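Local coordinates for protein succinyl-CoA ligase (ADP-forming) subunit alpha (Methanosaeta concilii, PDB 6HXI) that belongs to the succinyl-CoA synthetase family of CoA-binding proteins, carries a citrate synthase-like C-terminal region, and holds coenzyme A in its crystal structure, at residues G195-V200 with E220-I225. Numbering follows the deposited sequence.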
loop_
_atom_site.group_PDB
_atom_site.type_symbol
_atom_site.label_atom_id
_atom_site.label_comp_id
_atom_site.label_asym_id
_atom_site.label_seq_id
_atom_site.Cartn_x
_atom_site.Cartn_y
_atom_site.Cartn_z
ATOM N N GLY B 195 18.565 55.100 -29.494
ATOM C CA GLY B 195 18.248 53.686 -29.599
ATOM C C GLY B 195 17.197 53.357 -30.634
ATOM O O GLY B 195 16.643 54.249 -31.283
ATOM N N ILE B 196 16.926 52.068 -30.790
ATOM C CA ILE B 196 15.907 51.608 -31.726
ATOM C C ILE B 196 14.490 51.902 -31.233
ATOM O O ILE B 196 14.206 51.880 -30.038
ATOM C CB ILE B 196 16.039 50.101 -32.146
ATOM C CG1 ILE B 196 15.861 49.135 -30.965
ATOM C CG2 ILE B 196 17.330 49.813 -32.897
ATOM C CD1 ILE B 196 14.698 48.199 -31.060
ATOM N N TYR B 197 13.605 52.148 -32.186
ATOM C CA TYR B 197 12.177 52.207 -31.976
ATOM C C TYR B 197 11.764 50.723 -32.190
ATOM O O TYR B 197 11.161 50.109 -31.311
ATOM C CB TYR B 197 11.505 53.103 -33.033
ATOM C CG TYR B 197 9.998 53.110 -32.921
ATOM C CD1 TYR B 197 9.227 52.145 -33.564
ATOM C CD2 TYR B 197 9.341 54.058 -32.142
ATOM C CE1 TYR B 197 7.842 52.105 -33.415
ATOM C CE2 TYR B 197 7.954 54.042 -32.002
ATOM C CZ TYR B 197 7.207 53.069 -32.651
ATOM O OH TYR B 197 5.836 53.050 -32.538
ATOM N N GLU B 198 12.157 50.155 -33.351
ATOM C CA GLU B 198 11.865 48.789 -33.767
ATOM C C GLU B 198 13.077 48.182 -34.487
ATOM O O GLU B 198 13.820 48.893 -35.170
ATOM C CB GLU B 198 10.647 48.815 -34.710
ATOM C CG GLU B 198 9.989 47.476 -34.939
ATOM C CD GLU B 198 8.688 47.575 -35.703
ATOM O OE1 GLU B 198 8.739 47.595 -36.953
ATOM O OE2 GLU B 198 7.615 47.642 -35.057
ATOM N N GLY B 199 13.238 46.877 -34.356
ATOM C CA GLY B 199 14.305 46.125 -35.010
ATOM C C GLY B 199 13.814 44.779 -35.506
ATOM O O GLY B 199 13.083 44.102 -34.786
ATOM N N VAL B 200 14.188 44.379 -36.732
ATOM C CA VAL B 200 13.750 43.092 -37.302
ATOM C C VAL B 200 14.919 42.366 -37.984
ATOM O O VAL B 200 15.689 43.000 -38.707
ATOM C CB VAL B 200 12.535 43.248 -38.295
ATOM C CG1 VAL B 200 12.214 41.937 -39.023
ATOM C CG2 VAL B 200 11.284 43.776 -37.593
ATOM N N GLU B 220 9.347 53.936 -43.026
ATOM C CA GLU B 220 9.184 55.157 -43.824
ATOM C C GLU B 220 7.823 55.820 -43.607
ATOM O O GLU B 220 7.707 57.048 -43.737
ATOM C CB GLU B 220 9.369 54.856 -45.312
ATOM C CG GLU B 220 10.553 55.576 -45.937
ATOM C CD GLU B 220 10.416 57.072 -46.175
ATOM O OE1 GLU B 220 9.539 57.486 -46.967
ATOM O OE2 GLU B 220 11.251 57.828 -45.629
ATOM N N ARG B 221 6.793 55.000 -43.303
ATOM C CA ARG B 221 5.426 55.444 -43.047
ATOM C C ARG B 221 5.222 55.823 -41.575
ATOM O O ARG B 221 4.410 56.713 -41.292
ATOM C CB ARG B 221 4.414 54.367 -43.455
ATOM C CG ARG B 221 4.257 54.170 -44.971
ATOM C CD ARG B 221 3.119 53.203 -45.298
ATOM N NE ARG B 221 3.365 51.843 -44.790
ATOM C CZ ARG B 221 2.444 50.886 -44.711
ATOM N NH1 ARG B 221 1.197 51.120 -45.101
ATOM N NH2 ARG B 221 2.762 49.689 -44.238
ATOM N N ASN B 222 5.955 55.163 -40.645
ATOM C CA ASN B 222 5.859 55.416 -39.206
ATOM C C ASN B 222 6.395 56.796 -38.804
ATOM O O ASN B 222 7.585 57.055 -38.973
ATOM C CB ASN B 222 6.538 54.292 -38.392
ATOM C CG ASN B 222 6.114 54.204 -36.934
ATOM O OD1 ASN B 222 5.614 55.160 -36.315
ATOM N ND2 ASN B 222 6.342 53.045 -36.331
ATOM N N PRO B 223 5.535 57.683 -38.243
ATOM C CA PRO B 223 6.014 59.025 -37.828
ATOM C C PRO B 223 7.022 59.022 -36.676
ATOM O O PRO B 223 7.860 59.914 -36.612
ATOM C CB PRO B 223 4.730 59.768 -37.427
ATOM C CG PRO B 223 3.596 58.929 -37.921
ATOM C CD PRO B 223 4.091 57.523 -37.981
ATOM N N ALA B 224 6.946 58.029 -35.788
ATOM C CA ALA B 224 7.831 57.869 -34.626
ATOM C C ALA B 224 9.316 57.656 -34.992
ATOM O O ALA B 224 10.203 58.081 -34.239
ATOM C CB ALA B 224 7.337 56.722 -33.774
ATOM N N ILE B 225 9.561 57.002 -36.159
ATOM C CA ILE B 225 10.870 56.691 -36.741
ATOM C C ILE B 225 11.337 57.864 -37.624
ATOM O O ILE B 225 10.622 58.270 -38.549
ATOM C CB ILE B 225 10.822 55.337 -37.517
ATOM C CG1 ILE B 225 10.667 54.150 -36.537
ATOM C CG2 ILE B 225 12.054 55.148 -38.445
ATOM C CD1 ILE B 225 10.077 52.859 -37.111
#
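Y197 packs its ring obliquely against A224, I225 and N222, each part of the ring meeting a different residue. With CG anti to the backbone N (chi1 175°), the ring extends toward the loop 222-225. The methyl CB of A224 packs 3.3 Å from CE2 of Y197, and a residue with so short a side chain suits so close an approach. At the other ortho carbon, CD1 of Y197 lies 3.7 Å from CD1 of I225, whose CG1 also meets CB of Y197; the long branch of isoleucine spans this inner part of the tyrosine, crossing it at about a right angle. Farther out, ND2 of N222 comes within 3.4 Å of CE1 of Y197, the amide plane turned 83° from the ring, in van der Waals contact. The other polar atom of that amide shapes the loop: OD1 of N222 accepts from N of A224 at 3.2 Å, an Asx turn that probably helps hold the methyl of A224 beside the ring. No hydrogen bond links the segments. Y197 sits at a corner of strand 196-201, with backbone bonds to A146 and V172, while the loop follows helix 212-221 and leads into strand 227-233; Y219 of helix 212-221 touches both E198 and I225.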